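Local coordinates for CEL61B (PDB 2VTC), which is a copper-dependent lytic polysaccharide monooxygenase that breaks down crystalline and amorphous polysaccharides by oxidising their glycosidic bonds, at residues 20-24 with 62-66; 100-106 with 157-161; 144-149 with 234-239. All blocks are in the same frame, centred on the assembly; numbering follows the deposited sequence.

Contact 1 (20-24 with 62-66). With NI (nickel (II) ion), chain E; NAG (2-acetamido-2-deoxy-beta-D-glucopyranose), chain C.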
loop_
_atom_site.group_PDB
_atom_site.type_symbol
_atom_site.label_atom_id
_atom_site.label_comp_id
_atom_site.label_asym_id
_atom_site.label_seq_id
_atom_site.Cartn_x
_atom_site.Cartn_y
_atom_site.Cartn_z
ATOM N N HIS A 20 9.543 -6.121 7.744
ATOM C CA HIS A 20 10.375 -5.087 7.030
ATOM C C HIS A 20 10.593 -5.445 5.573
ATOM O O HIS A 20 10.844 -6.602 5.231
ATOM C CB HIS A 20 11.714 -4.908 7.755
ATOM C CG HIS A 20 11.622 -4.143 9.039
ATOM N ND1 HIS A 20 10.637 -4.354 9.979
ATOM C CD2 HIS A 20 12.403 -3.152 9.537
ATOM C CE1 HIS A 20 10.815 -3.534 10.999
ATOM N NE2 HIS A 20 11.887 -2.795 10.759
ATOM N N GLY A 21 10.498 -4.431 4.696
ATOM C CA GLY A 21 10.595 -4.626 3.260
ATOM C C GLY A 21 9.934 -3.440 2.561
ATOM O O GLY A 21 9.263 -2.651 3.215
ATOM N N GLN A 22 10.115 -3.333 1.253
ATOM C CA GLN A 22 9.492 -2.246 0.470
ATOM C C GLN A 22 9.098 -2.763 -0.909
ATOM O O GLN A 22 9.605 -3.793 -1.358
ATOM C CB GLN A 22 10.474 -1.063 0.350
ATOM C CG GLN A 22 11.678 -1.357 -0.547
ATOM C CD GLN A 22 12.717 -0.240 -0.602
ATOM O OE1 GLN A 22 12.473 0.912 -0.193
ATOM N NE2 GLN A 22 13.889 -0.583 -1.101
ATOM N N VAL A 23 8.197 -2.058 -1.600
ATOM C CA VAL A 23 7.897 -2.390 -2.979
ATOM C C VAL A 23 9.025 -1.805 -3.826
ATOM O O VAL A 23 9.204 -0.589 -3.861
ATOM C CB VAL A 23 6.505 -1.829 -3.425
ATOM C CG1 VAL A 23 6.327 -1.947 -4.926
ATOM C CG2 VAL A 23 5.398 -2.569 -2.705
ATOM N N GLN A 24 9.810 -2.669 -4.469
ATOM C CA GLN A 24 10.983 -2.196 -5.220
ATOM C C GLN A 24 10.718 -2.008 -6.700
ATOM O O GLN A 24 11.442 -1.264 -7.395
ATOM C CB GLN A 24 12.176 -3.139 -5.004
ATOM C CG GLN A 24 12.705 -3.123 -3.606
ATOM C CD GLN A 24 14.183 -3.515 -3.517
ATOM O OE1 GLN A 24 14.922 -2.982 -2.687
ATOM N NE2 GLN A 24 14.606 -4.446 -4.358
ATOM N N ASP A 62 15.277 1.477 7.181
ATOM C CA ASP A 62 15.319 0.056 7.531
ATOM C C ASP A 62 14.244 -0.721 6.788
ATOM O O ASP A 62 14.137 -1.959 6.900
ATOM C CB ASP A 62 15.029 -0.074 9.015
ATOM C CG ASP A 62 15.910 0.812 9.855
ATOM O OD1 ASP A 62 17.149 0.725 9.709
ATOM O OD2 ASP A 62 15.358 1.578 10.673
ATOM N N LEU A 63 13.411 0.016 6.061
ATOM C CA LEU A 63 12.234 -0.549 5.425
ATOM C C LEU A 63 11.226 -1.010 6.497
ATOM O O LEU A 63 10.535 -2.023 6.322
ATOM C CB LEU A 63 12.628 -1.660 4.435
ATOM C CG LEU A 63 13.760 -1.354 3.440
ATOM C CD1 LEU A 63 13.941 -2.494 2.463
ATOM C CD2 LEU A 63 13.488 -0.043 2.657
ATOM N N GLY A 64 11.146 -0.218 7.564
ATOM C CA GLY A 64 10.253 -0.413 8.725
ATOM C C GLY A 64 8.815 0.020 8.497
ATOM O O GLY A 64 8.336 0.005 7.365
ATOM N N PHE A 65 8.147 0.389 9.588
ATOM C CA PHE A 65 6.685 0.512 9.617
ATOM C C PHE A 65 6.180 1.795 10.291
ATOM O O PHE A 65 6.950 2.527 10.950
ATOM C CB PHE A 65 6.080 -0.741 10.307
ATOM C CG PHE A 65 6.618 -0.982 11.702
ATOM C CD1 PHE A 65 6.036 -0.369 12.802
ATOM C CD2 PHE A 65 7.719 -1.809 11.894
ATOM C CE1 PHE A 65 6.546 -0.561 14.096
ATOM C CE2 PHE A 65 8.223 -2.018 13.181
ATOM C CZ PHE A 65 7.638 -1.403 14.258
ATOM N N ILE A 66 4.885 2.077 10.105
ATOM C CA ILE A 66 4.158 3.158 10.766
ATOM C C ILE A 66 3.295 2.494 11.829
ATOM O O ILE A 66 2.700 1.447 11.542
ATOM C CB ILE A 66 3.260 3.942 9.724
ATOM C CG1 ILE A 66 4.113 4.417 8.534
ATOM C CG2 ILE A 66 2.481 5.077 10.359
ATOM C CD1 ILE A 66 5.306 5.275 8.917
HETATM NI NI NI E . 9.334 -6.108 9.650
HETATM C C1 NAG C . 12.542 -6.100 -8.402
HETATM C C2 NAG C . 13.989 -6.269 -8.883
HETATM C C3 NAG C . 14.620 -7.591 -8.390
HETATM C C4 NAG C . 14.368 -7.850 -6.894
HETATM C C5 NAG C . 12.922 -7.476 -6.514
HETATM C C6 NAG C . 12.620 -7.569 -5.022
HETATM C C7 NAG C . 14.957 -5.346 -10.931
HETATM C C8 NAG C . 15.059 -5.467 -12.422
HETATM N N2 NAG C . 14.104 -6.184 -10.331
HETATM O O3 NAG C . 16.015 -7.579 -8.661
HETATM O O4 NAG C . 14.585 -9.218 -6.569
HETATM O O5 NAG C . 12.582 -6.170 -6.982
HETATM O O6 NAG C . 13.619 -6.967 -4.232
HETATM O O7 NAG C . 15.633 -4.513 -10.321
HETATM O O HOH W 1 8.641 -0.203 4.517
HETATM O O HOH W 2 11.087 -7.230 10.186
HETATM O O HOH W 3 9.027 -5.660 10.733
#
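His20 and Gly21, the mature N terminus, rest on the loop residues 62-65 in a contact that is part backbone pairing and part packing beside a metal site. The 20-24 segment runs into strand 22-28, whereas 62-66 belongs to the long loop between helices 38-47 and 75-78, and the touching parts run nearly at right angles. One direct backbone bond joins them: Gly21 N donates to Leu63 O (2.9 Å). The same oxygen also lies 3.1 Å from His20 CA, a CA-H...O contact that brings the loop against the first residue. A water adds a second link by donating to both Gly21 O and Gly64 O.

The imidazole of His20 is covered over one face and at its edge. Gly64 CA lies over the face, 3.7 Å from the ring centroid in a CH-pi contact, while Asp62 O lies 3.4 Å from His20 CD2, at the ring edge. Phe65 brings CD2 to 3.7 Å from His20 CE1, with the two ring planes 76° apart. Farther along, the CD2 methyl of Leu63 packs on the extended Gln22 side chain, whose amide is turned to Gln24 by a bond from Gln22 NE2 to Gln24 OE1.

With CG placed beside the backbone N (chi1 -75°), His20 can chelate through two atoms: N at 1.9 Å and ND1 at 2.2 Å from the nickel ion. His108 NE2 and Tyr195 OH complete the protein ligands. Nickel here occupies the place of the catalytic copper, and the amino terminus with two imidazoles forms the histidine brace characteristic of lytic polysaccharide monooxygenases.

Contact 2 (100-106 with 157-161). With NAG (2-acetamido-2-deoxy-beta-D-glucopyranose), chain C; NAG (2-acetamido-2-deoxy-beta-D-glucopyranose), chain B.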
loop_
_atom_site.group_PDB
_atom_site.type_symbol
_atom_site.label_atom_id
_atom_site.label_comp_id
_atom_site.label_asym_id
_atom_site.label_seq_id
_atom_site.Cartn_x
_atom_site.Cartn_y
_atom_site.Cartn_z
ATOM N N GLN A 100 5.924 -6.139 -6.242
ATOM C CA GLN A 100 7.047 -6.996 -5.863
ATOM C C GLN A 100 7.752 -6.425 -4.645
ATOM O O GLN A 100 8.387 -5.365 -4.698
ATOM C CB GLN A 100 8.016 -7.175 -7.040
ATOM C CG GLN A 100 9.337 -7.852 -6.662
ATOM C CD GLN A 100 9.185 -9.348 -6.386
ATOM O OE1 GLN A 100 9.251 -9.800 -5.230
ATOM N NE2 GLN A 100 8.980 -10.111 -7.439
ATOM N N TRP A 101 7.633 -7.133 -3.526
ATOM C CA TRP A 101 8.283 -6.727 -2.294
ATOM C C TRP A 101 9.708 -7.291 -2.210
ATOM O O TRP A 101 10.020 -8.330 -2.816
ATOM C CB TRP A 101 7.466 -7.190 -1.079
ATOM C CG TRP A 101 6.155 -6.459 -0.918
ATOM C CD1 TRP A 101 5.003 -6.704 -1.590
ATOM C CD2 TRP A 101 5.886 -5.369 -0.025
ATOM N NE1 TRP A 101 4.019 -5.829 -1.178
ATOM C CE2 TRP A 101 4.530 -5.008 -0.207
ATOM C CE3 TRP A 101 6.654 -4.672 0.924
ATOM C CZ2 TRP A 101 3.919 -3.959 0.511
ATOM C CZ3 TRP A 101 6.052 -3.622 1.652
ATOM C CH2 TRP A 101 4.684 -3.280 1.428
ATOM N N GLY A 102 10.564 -6.598 -1.473
ATOM C CA GLY A 102 11.964 -7.013 -1.379
ATOM C C GLY A 102 12.791 -6.045 -0.566
ATOM O O GLY A 102 12.234 -5.137 0.073
ATOM N N PRO A 103 14.131 -6.202 -0.600
ATOM C CA PRO A 103 14.909 -7.171 -1.408
ATOM C C PRO A 103 14.925 -8.615 -0.864
ATOM O O PRO A 103 15.201 -9.559 -1.623
ATOM C CB PRO A 103 16.330 -6.593 -1.382
ATOM C CG PRO A 103 16.408 -5.820 -0.079
ATOM C CD PRO A 103 14.992 -5.345 0.239
ATOM N N GLY A 104 14.649 -8.777 0.423
ATOM C CA GLY A 104 14.626 -10.111 1.034
ATOM C C GLY A 104 13.225 -10.697 1.119
ATOM O O GLY A 104 12.236 -10.014 0.867
ATOM N N VAL A 105 13.148 -11.983 1.462
ATOM C CA VAL A 105 11.868 -12.654 1.709
ATOM C C VAL A 105 11.072 -11.920 2.799
ATOM O O VAL A 105 11.629 -11.517 3.825
ATOM C CB VAL A 105 12.087 -14.154 2.086
ATOM C CG1 VAL A 105 10.752 -14.869 2.272
ATOM C CG2 VAL A 105 12.891 -14.849 0.984
ATOM N N TRP A 106 9.776 -11.711 2.563
ATOM C CA TRP A 106 8.934 -11.052 3.566
ATOM C C TRP A 106 8.904 -11.828 4.914
ATOM O O TRP A 106 8.559 -13.014 4.926
ATOM C CB TRP A 106 7.518 -10.789 3.022
ATOM C CG TRP A 106 6.616 -10.059 3.988
ATOM C CD1 TRP A 106 5.520 -10.573 4.626
ATOM C CD2 TRP A 106 6.718 -8.690 4.411
ATOM N NE1 TRP A 106 4.946 -9.628 5.425
ATOM C CE2 TRP A 106 5.657 -8.458 5.318
ATOM C CE3 TRP A 106 7.598 -7.637 4.108
ATOM C CZ2 TRP A 106 5.445 -7.209 5.937
ATOM C CZ3 TRP A 106 7.391 -6.396 4.739
ATOM C CH2 TRP A 106 6.329 -6.197 5.638
ATOM N N GLN A 157 4.232 -16.749 -2.593
ATOM C CA GLN A 157 4.128 -16.337 -4.000
ATOM C C GLN A 157 5.352 -15.532 -4.453
ATOM O O GLN A 157 5.282 -14.769 -5.433
ATOM C CB GLN A 157 2.869 -15.492 -4.243
ATOM C CG GLN A 157 1.533 -16.186 -4.058
ATOM C CD GLN A 157 0.381 -15.199 -3.834
ATOM O OE1 GLN A 157 0.555 -13.956 -3.894
ATOM N NE2 GLN A 157 -0.804 -15.740 -3.582
ATOM N N GLY A 158 6.462 -15.679 -3.737
ATOM C CA GLY A 158 7.716 -15.016 -4.097
ATOM C C GLY A 158 7.684 -13.515 -3.868
ATOM O O GLY A 158 8.279 -12.752 -4.640
ATOM N N ASN A 159 7.005 -13.097 -2.797
ATOM C CA ASN A 159 6.952 -11.678 -2.415
ATOM C C ASN A 159 6.125 -10.827 -3.374
ATOM O O ASN A 159 6.298 -9.607 -3.400
ATOM C CB ASN A 159 8.368 -11.089 -2.290
ATOM C CG ASN A 159 8.935 -11.169 -0.881
ATOM O OD1 ASN A 159 9.738 -10.320 -0.485
ATOM N ND2 ASN A 159 8.530 -12.184 -0.115
ATOM N N LYS A 160 5.250 -11.471 -4.146
ATOM C CA LYS A 160 4.397 -10.797 -5.137
ATOM C C LYS A 160 2.940 -10.760 -4.684
ATOM O O LYS A 160 2.431 -11.748 -4.162
ATOM C CB LYS A 160 4.467 -11.507 -6.491
ATOM C CG LYS A 160 5.781 -11.321 -7.237
ATOM C CD LYS A 160 5.949 -12.379 -8.313
ATOM C CE LYS A 160 7.383 -12.451 -8.823
ATOM N NZ LYS A 160 8.391 -12.841 -7.774
ATOM N N TRP A 161 2.265 -9.626 -4.897
ATOM C CA TRP A 161 0.824 -9.530 -4.652
ATOM C C TRP A 161 0.102 -8.894 -5.842
ATOM O O TRP A 161 0.492 -7.815 -6.304
ATOM C CB TRP A 161 0.505 -8.739 -3.368
ATOM C CG TRP A 161 -0.864 -9.074 -2.875
ATOM C CD1 TRP A 161 -2.010 -8.332 -3.017
ATOM C CD2 TRP A 161 -1.245 -10.276 -2.195
ATOM N NE1 TRP A 161 -3.079 -9.008 -2.459
ATOM C CE2 TRP A 161 -2.633 -10.205 -1.953
ATOM C CE3 TRP A 161 -0.535 -11.421 -1.777
ATOM C CZ2 TRP A 161 -3.335 -11.230 -1.304
ATOM C CZ3 TRP A 161 -1.231 -12.432 -1.132
ATOM C CH2 TRP A 161 -2.617 -12.327 -0.898
HETATM C C1 NAG C . 12.542 -6.100 -8.402
HETATM C C2 NAG C . 13.989 -6.269 -8.883
HETATM C C3 NAG C . 14.620 -7.591 -8.390
HETATM C C4 NAG C . 14.368 -7.850 -6.894
HETATM C C5 NAG C . 12.922 -7.476 -6.514
HETATM C C6 NAG C . 12.620 -7.569 -5.022
HETATM C C7 NAG C . 14.957 -5.346 -10.931
HETATM C C8 NAG C . 15.059 -5.467 -12.422
HETATM N N2 NAG C . 14.104 -6.184 -10.331
HETATM O O3 NAG C . 16.015 -7.579 -8.661
HETATM O O4 NAG C . 14.585 -9.218 -6.569
HETATM O O5 NAG C . 12.582 -6.170 -6.982
HETATM O O6 NAG C . 13.619 -6.967 -4.232
HETATM O O7 NAG C . 15.633 -4.513 -10.321
HETATM C C1 NAG B . 15.731 -9.379 -5.712
HETATM C C2 NAG B . 15.599 -10.704 -4.951
HETATM C C3 NAG B . 16.892 -11.098 -4.222
HETATM C C4 NAG B . 18.141 -10.882 -5.079
HETATM C C5 NAG B . 18.123 -9.474 -5.686
HETATM C C6 NAG B . 19.347 -9.212 -6.565
HETATM C C7 NAG B . 13.295 -11.204 -4.233
HETATM C C8 NAG B . 12.331 -11.203 -3.089
HETATM N N2 NAG B . 14.496 -10.667 -3.996
HETATM O O3 NAG B . 16.806 -12.463 -3.874
HETATM O O4 NAG B . 19.314 -11.084 -4.312
HETATM O O5 NAG B . 16.939 -9.333 -6.462
HETATM O O6 NAG B . 19.345 -10.113 -7.656
HETATM O O7 NAG B . 12.937 -11.661 -5.316
#
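Gln100 and Lys160 form an antiparallel, non-hydrogen-bonded pair at the margin of the four-stranded sheet of the immunoglobulin-like beta-sandwich, where strand 160-164 is outermost. Their CA atoms stand 4.7 Å apart, both side chains leave on the same face, and the lysine chain crosses the glutamine obliquely. Its ammonium end bends back at the last torsion (chi4 62°) and gives a hydrogen bond to the backbone at Gly158, Lys160 NZ to Gly158 O 3.1 Å.

The next residues supply the direct backbone bond, Trp101 N to Asn159 O (2.8 Å), which is almost straight at 171°. Because the Trp101 CG stands beside its own backbone N (chi1 -69°), the indole edge follows the N-H to this oxygen, and Trp101 CD1 comes to 3.7 Å from Asn159 O. The indole N-H is taken up by His178.

Ahead of the strand, Gly158 is the C-prime residue of a Schellman motif that ends helix 150-156, and Asn159 follows it with its side chain directed into the bend of 100-106. Asn159 CB sits 3.3 Å from Trp101 O, and the buried side chain packs among the backbones of Trp101, Gly104 and Trp106. Trp106 leads its ring away toward His108 and Tyr195 of the metal site, its indole N-H (NE1) hydrogen-bonded to Gln151 OE1.

The turn, which includes a cis peptide before Pro103, also meets the protein's glycan: N2 of the chain B N-acetylglucosamine donates to Pro103 O at 2.7 Å.

Contact 3 (144-149 with 234-239); sequences YNTQVW and TTITSY
Trp149 and Tyr239 make the close-packed end of this contact, while Tyr144 and the water-lined threonines of 234-237 make up its looser side, with Gln147 as the clamp between. The six-membered ring of Trp149 drives its edge at the face of Tyr239 in a T-shaped (edge-to-face) stack, with planes at 90° and centroids 4.8 Å apart. Trp149 CH2 stands over the middle of the tyrosine ring, and Trp149 CZ3 reaches within 3.6 Å of Tyr239 CE2. Ile236 adds its CD1 methyl beside Trp149 CZ2, and Pro112 and Phe230 touch the same cluster. The phenol oxygen of Tyr239 is hydrogen-bonded to Gly227 O.

Between the two regions, the Gln147 amide grips the backbone of a single residue. Gln147 OE1 receives Ile236 N and Gln147 NE2 donates to Ile236 O, each at 2.8 Å and each nearly straight. Its other amide hydrogen goes to Tyr144 O, so three bonds to the protein fix the plane of the group, and a water adds a fourth; a chain folded at its second torsion (chi2 -71°) brings it there. This clasp joins the turn that follows strand 133-143 to the long C-terminal loop of the AA9 fold. The turn itself carries an ST turn, Val148 N to Thr146 OG1, and Trp149 sits at the N-cap of helix 150-156.

On the exposed flank the ring of Tyr144 lies along the loop backbone, with Thr237 O 3.4 Å above the centre of one face. Its hydroxyl accepts from Tyr239 N (Tyr144 OH to N 2.8 Å), a donor met near the ring plane. Water is part of the structure here: one molecule bridges Tyr144 OH and Tyr239 O, and another donates to both Gln147 OE1 and Thr234 O, 2.7 Å from the amide oxygen.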
loop_
_atom_site.group_PDB
_atom_site.type_symbol
_atom_site.label_atom_id
_atom_site.label_comp_id
_atom_site.label_asym_id
_atom_site.label_seq_id
_atom_site.Cartn_x
_atom_site.Cartn_y
_atom_site.Cartn_z
ATOM N N TYR A 144 -10.364 -18.904 7.206
ATOM C CA TYR A 144 -10.805 -19.454 8.498
ATOM C C TYR A 144 -10.550 -20.975 8.581
ATOM O O TYR A 144 -10.231 -21.519 9.659
ATOM C CB TYR A 144 -12.281 -19.146 8.743
ATOM C CG TYR A 144 -12.616 -17.668 8.852
ATOM C CD1 TYR A 144 -11.930 -16.841 9.742
ATOM C CD2 TYR A 144 -13.625 -17.105 8.074
ATOM C CE1 TYR A 144 -12.239 -15.485 9.848
ATOM C CE2 TYR A 144 -13.937 -15.743 8.170
ATOM C CZ TYR A 144 -13.237 -14.948 9.062
ATOM O OH TYR A 144 -13.543 -13.602 9.168
ATOM N N ASN A 145 -10.641 -21.642 7.442
ATOM C CA ASN A 145 -10.491 -23.117 7.441
ATOM C C ASN A 145 -9.035 -23.576 7.538
ATOM O O ASN A 145 -8.760 -24.645 8.103
ATOM C CB ASN A 145 -11.202 -23.737 6.235
ATOM C CG ASN A 145 -11.151 -25.254 6.248
ATOM O OD1 ASN A 145 -10.298 -25.846 5.595
ATOM N ND2 ASN A 145 -12.041 -25.877 7.035
ATOM N N THR A 146 -8.085 -22.782 7.023
ATOM C CA THR A 146 -6.674 -23.144 7.113
ATOM C C THR A 146 -5.932 -22.380 8.230
ATOM O O THR A 146 -4.850 -22.811 8.655
ATOM C CB THR A 146 -5.906 -22.937 5.787
ATOM O OG1 THR A 146 -5.929 -21.532 5.450
ATOM C CG2 THR A 146 -6.506 -23.764 4.637
ATOM N N GLN A 147 -6.525 -21.268 8.686
ATOM C CA GLN A 147 -5.892 -20.303 9.621
ATOM C C GLN A 147 -4.634 -19.614 9.048
ATOM O O GLN A 147 -3.789 -19.097 9.803
ATOM C CB GLN A 147 -5.630 -20.930 11.010
ATOM C CG GLN A 147 -6.899 -21.380 11.736
ATOM C CD GLN A 147 -7.768 -20.242 12.249
ATOM O OE1 GLN A 147 -7.351 -19.466 13.109
ATOM N NE2 GLN A 147 -9.009 -20.166 11.757
ATOM N N VAL A 148 -4.545 -19.582 7.719
ATOM C CA VAL A 148 -3.411 -18.976 7.011
ATOM C C VAL A 148 -3.761 -17.575 6.516
ATOM O O VAL A 148 -4.782 -17.372 5.858
ATOM C CB VAL A 148 -2.927 -19.838 5.818
ATOM C CG1 VAL A 148 -1.779 -19.168 5.086
ATOM C CG2 VAL A 148 -2.423 -21.179 6.324
ATOM N N TRP A 149 -2.888 -16.628 6.857
ATOM C CA TRP A 149 -3.073 -15.206 6.481
ATOM C C TRP A 149 -2.593 -14.862 5.075
ATOM O O TRP A 149 -1.693 -15.501 4.509
ATOM C CB TRP A 149 -2.313 -14.325 7.470
ATOM C CG TRP A 149 -2.920 -14.242 8.804
ATOM C CD1 TRP A 149 -2.594 -15.000 9.915
ATOM C CD2 TRP A 149 -3.955 -13.350 9.219
ATOM N NE1 TRP A 149 -3.378 -14.625 10.983
ATOM C CE2 TRP A 149 -4.223 -13.615 10.587
ATOM C CE3 TRP A 149 -4.703 -12.358 8.558
ATOM C CZ2 TRP A 149 -5.211 -12.930 11.307
ATOM C CZ3 TRP A 149 -5.674 -11.661 9.286
ATOM C CH2 TRP A 149 -5.904 -11.928 10.644
ATOM N N THR A 234 -4.401 -17.450 18.573
ATOM C CA THR A 234 -5.511 -18.313 18.958
ATOM C C THR A 234 -6.335 -18.570 17.697
ATOM O O THR A 234 -6.232 -17.815 16.726
ATOM C CB THR A 234 -6.363 -17.677 20.072
ATOM O OG1 THR A 234 -7.349 -18.621 20.521
ATOM C CG2 THR A 234 -7.057 -16.386 19.582
ATOM N N THR A 235 -7.130 -19.644 17.689
ATOM C CA THR A 235 -8.001 -19.940 16.553
ATOM C C THR A 235 -8.980 -18.783 16.310
ATOM O O THR A 235 -9.656 -18.325 17.229
ATOM C CB THR A 235 -8.745 -21.304 16.765
ATOM O OG1 THR A 235 -7.770 -22.334 16.956
ATOM C CG2 THR A 235 -9.591 -21.657 15.569
ATOM N N ILE A 236 -9.029 -18.290 15.071
ATOM C CA ILE A 236 -9.896 -17.162 14.719
ATOM C C ILE A 236 -11.018 -17.623 13.798
ATOM O O ILE A 236 -10.758 -18.222 12.747
ATOM C CB ILE A 236 -9.060 -16.007 14.072
ATOM C CG1 ILE A 236 -8.127 -15.411 15.139
ATOM C CG2 ILE A 236 -9.958 -14.935 13.441
ATOM C CD1 ILE A 236 -6.967 -14.615 14.581
ATOM N N THR A 237 -12.256 -17.349 14.201
ATOM C CA THR A 237 -13.422 -17.746 13.413
ATOM C C THR A 237 -14.092 -16.574 12.713
ATOM O O THR A 237 -14.881 -16.763 11.778
ATOM C CB THR A 237 -14.461 -18.494 14.275
ATOM O OG1 THR A 237 -14.825 -17.685 15.400
ATOM C CG2 THR A 237 -13.865 -19.798 14.774
ATOM N N SER A 238 -13.757 -15.364 13.165
ATOM C CA SER A 238 -14.288 -14.136 12.599
ATOM C C SER A 238 -13.229 -13.029 12.716
ATOM O O SER A 238 -12.685 -12.810 13.790
ATOM C CB SER A 238 -15.545 -13.740 13.365
ATOM O OG SER A 238 -16.177 -12.638 12.773
ATOM N N TYR A 239 -12.938 -12.360 11.600
ATOM C CA TYR A 239 -11.962 -11.256 11.595
ATOM C C TYR A 239 -12.486 -10.076 10.772
ATOM O O TYR A 239 -12.925 -10.253 9.636
ATOM C CB TYR A 239 -10.615 -11.733 11.046
ATOM C CG TYR A 239 -9.547 -10.650 10.976
ATOM C CD1 TYR A 239 -8.954 -10.156 12.148
ATOM C CD2 TYR A 239 -9.147 -10.115 9.747
ATOM C CE1 TYR A 239 -7.976 -9.151 12.096
ATOM C CE2 TYR A 239 -8.184 -9.111 9.680
ATOM C CZ TYR A 239 -7.600 -8.642 10.857
ATOM O OH TYR A 239 -6.646 -7.650 10.804
HETATM O O HOH W 4 -12.730 -11.196 7.169
HETATM O O HOH W 5 -5.272 -18.077 14.049
#

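How the contacts relate
From the N terminus, contact 1 closes first, bringing the loop before helix 75-78 back to residues 20-24, and it is complete before contact 2 opens at 100. Contacts 1 and 2 are nevertheless joined side by side, since strands 22-28 and 96-102 are neighbours in one sheet; Trp106 of contact 2 also packs against His20. Contacts 2 and 3 cross: 144-149 lies inside the loop that contact 2 closes, and its partner 234-239 lies beyond it. Helix 150-156 links the pair, starting from contact 3 and ending in contact 2. Contact 3 closes the stretch from 150 to 233 and ties the C-terminal loop to the turn after strand 133-143; its centre is about 26 Å from that of contact 1.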